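Local coordinates for protein mitogen (PDB 2J4X) that binds a zinc ion and probably acts as a bacterial superantigen toxin of the staphylococcal/streptococcal family, at residues V142-R145 and K146-S150. Numbering follows the deposited sequence.
Sequences VRLR and KSLMS
L144 and L148, one turn apart on helix 137-150, run side by side in the same direction, and L144 CD2 presses on L148 CD1 at 3.4 Å, tighter than usual for two methyl carbons. L148 CG also rests 3.4 Å from L144 O. Both leucines touch M111 of strand 104-114, so this apolar ridge faces the sheet.

On another side of the helix the aliphatic part of K146 lies beside V142, the two side chains pointing the same way. With V142 CG1 anti to the backbone N (chi1 168°), that methyl lies alongside the lysine chain, 3.7 Å from K146 CE. The lysine bends at its last torsion (chi4 -76°), and NZ hydrogen-bonds to the carbonyl oxygens of Y14 and K16.

The backbone beneath is regular: K146 N, S147 N, L148 N and M149 N each donate to the carbonyl four residues back, the last at 2.8 Å from M149 N to R145 O. One turn further on, K146 O takes two donors, S150 N at 3.1 Å and S150 OG at 3.0 Å.

The two guanidinium groups turn to neighbouring parts of the fold. R143 forms a salt bridge with E139, a hydrogen bond to T129 O and a cation-pi contact with F130; R145, which is buried, bridges to D141 and bonds to T184 O.

This i to i+4 pattern is that of a regular alpha-helix, here the one between the mixed sheet of the toxin's beta-grasp domain and helix 7-14.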
ATOM      1  N   VAL A 142      -2.392   0.949   0.549  1.00 25.59           N
ATOM      2  CA  VAL A 142      -2.928   1.572  -0.652  1.00 26.19           C
ATOM      3  C   VAL A 142      -4.305   1.038  -1.057  1.00 26.72           C
ATOM      4  O   VAL A 142      -5.183   1.802  -1.429  1.00 28.18           O
ATOM      5  CB  VAL A 142      -1.947   1.395  -1.852  1.00 26.39           C
ATOM      6  CG1 VAL A 142      -2.650   1.776  -3.175  1.00 24.18           C
ATOM      7  CG2 VAL A 142      -0.677   2.245  -1.606  1.00 23.76           C
ATOM      8  N   ARG A 143      -4.500  -0.271  -1.023  1.00 27.36           N
ATOM      9  CA  ARG A 143      -5.802  -0.817  -1.374  1.00 27.11           C
ATOM     10  C   ARG A 143      -6.857  -0.426  -0.303  1.00 28.61           C
ATOM     11  O   ARG A 143      -8.034  -0.145  -0.626  1.00 28.42           O
ATOM     12  CB  ARG A 143      -5.700  -2.343  -1.513  1.00 26.73           C
ATOM     13  CG  ARG A 143      -4.793  -2.805  -2.648  1.00 27.36           C
ATOM     14  CD  ARG A 143      -4.707  -4.330  -2.714  1.00 28.21           C
ATOM     15  NE  ARG A 143      -6.003  -4.954  -2.981  1.00 29.68           N
ATOM     16  CZ  ARG A 143      -6.220  -6.263  -2.958  1.00 30.48           C
ATOM     17  NH1 ARG A 143      -5.231  -7.087  -2.680  1.00 31.92           N
ATOM     18  NH2 ARG A 143      -7.418  -6.759  -3.218  1.00 31.90           N
ATOM     19  N   LEU A 144      -6.445  -0.394   0.963  1.00 27.65           N
ATOM     20  CA  LEU A 144      -7.369  -0.042   2.032  1.00 28.42           C
ATOM     21  C   LEU A 144      -7.795   1.400   1.884  1.00 28.59           C
ATOM     22  O   LEU A 144      -8.977   1.718   2.052  1.00 28.43           O
ATOM     23  CB  LEU A 144      -6.735  -0.262   3.419  1.00 28.02           C
ATOM     24  CG  LEU A 144      -7.643   0.033   4.625  1.00 27.41           C
ATOM     25  CD1 LEU A 144      -7.316  -0.902   5.773  1.00 27.38           C
ATOM     26  CD2 LEU A 144      -7.497   1.483   5.035  1.00 28.14           C
ATOM     27  N   ARG A 145      -6.844   2.275   1.569  1.00 27.93           N
ATOM     28  CA  ARG A 145      -7.167   3.697   1.408  1.00 28.22           C
ATOM     29  C   ARG A 145      -8.059   3.920   0.190  1.00 28.50           C
ATOM     30  O   ARG A 145      -9.035   4.654   0.280  1.00 30.38           O
ATOM     31  CB  ARG A 145      -5.892   4.544   1.287  1.00 27.00           C
ATOM     32  CG  ARG A 145      -5.111   4.639   2.576  1.00 27.12           C
ATOM     33  CD  ARG A 145      -3.799   5.360   2.394  1.00 25.39           C
ATOM     34  NE  ARG A 145      -2.929   5.179   3.548  1.00 25.00           N
ATOM     35  CZ  ARG A 145      -2.414   6.165   4.275  1.00 24.65           C
ATOM     36  NH1 ARG A 145      -2.672   7.431   3.986  1.00 22.73           N
ATOM     37  NH2 ARG A 145      -1.615   5.877   5.282  1.00 22.43           N
ATOM     38  N   LYS A 146      -7.736   3.276  -0.936  1.00 28.23           N
ATOM     39  CA  LYS A 146      -8.518   3.402  -2.170  1.00 27.97           C
ATOM     40  C   LYS A 146      -9.958   2.910  -1.974  1.00 29.00           C
ATOM     41  O   LYS A 146     -10.901   3.499  -2.492  1.00 29.39           O
ATOM     42  CB  LYS A 146      -7.834   2.646  -3.312  1.00 25.78           C
ATOM     43  CG  LYS A 146      -6.693   3.413  -3.955  1.00 24.06           C
ATOM     44  CD  LYS A 146      -5.993   2.562  -5.032  1.00 25.86           C
ATOM     45  CE  LYS A 146      -4.872   3.296  -5.767  1.00 23.27           C
ATOM     46  NZ  LYS A 146      -5.391   4.257  -6.757  1.00 23.40           N
ATOM     47  N   SER A 147     -10.122   1.838  -1.216  1.00 29.15           N
ATOM     48  CA  SER A 147     -11.449   1.313  -0.924  1.00 31.23           C
ATOM     49  C   SER A 147     -12.246   2.356  -0.094  1.00 31.05           C
ATOM     50  O   SER A 147     -13.446   2.557  -0.299  1.00 31.34           O
ATOM     51  CB  SER A 147     -11.298  -0.015  -0.164  1.00 32.66           C
ATOM     52  OG  SER A 147     -12.524  -0.432   0.410  1.00 38.11           O
ATOM     53  N   LEU A 148     -11.569   3.022   0.839  1.00 30.94           N
ATOM     54  CA  LEU A 148     -12.206   4.038   1.665  1.00 29.90           C
ATOM     55  C   LEU A 148     -12.471   5.309   0.847  1.00 29.59           C
ATOM     56  O   LEU A 148     -13.424   6.035   1.105  1.00 30.21           O
ATOM     57  CB  LEU A 148     -11.316   4.365   2.873  1.00 30.59           C
ATOM     58  CG  LEU A 148     -11.198   3.347   4.013  1.00 31.06           C
ATOM     59  CD1 LEU A 148     -10.085   3.757   4.944  1.00 30.17           C
ATOM     60  CD2 LEU A 148     -12.512   3.243   4.762  1.00 31.20           C
ATOM     61  N   MET A 149     -11.618   5.577  -0.133  1.00 29.02           N
ATOM     62  CA  MET A 149     -11.777   6.746  -0.976  1.00 30.65           C
ATOM     63  C   MET A 149     -13.025   6.663  -1.856  1.00 33.24           C
ATOM     64  O   MET A 149     -13.728   7.668  -2.047  1.00 35.80           O
ATOM     65  CB  MET A 149     -10.536   6.948  -1.849  1.00 28.14           C
ATOM     66  CG  MET A 149      -9.307   7.345  -1.056  1.00 27.86           C
ATOM     67  SD  MET A 149      -7.961   7.898  -2.078  1.00 31.59           S
ATOM     68  CE  MET A 149      -7.810   6.553  -3.122  1.00 28.56           C
ATOM     69  N   SER A 150     -13.300   5.474  -2.388  1.00 34.28           N
ATOM     70  CA  SER A 150     -14.459   5.261  -3.247  1.00 36.10           C
ATOM     71  C   SER A 150     -15.760   5.015  -2.494  1.00 37.33           C
ATOM     72  O   SER A 150     -16.834   5.091  -3.065  1.00 39.61           O
ATOM     73  CB  SER A 150     -14.190   4.112  -4.221  1.00 37.86           C
ATOM     74  OG  SER A 150     -13.691   2.960  -3.568  1.00 42.69           O
TER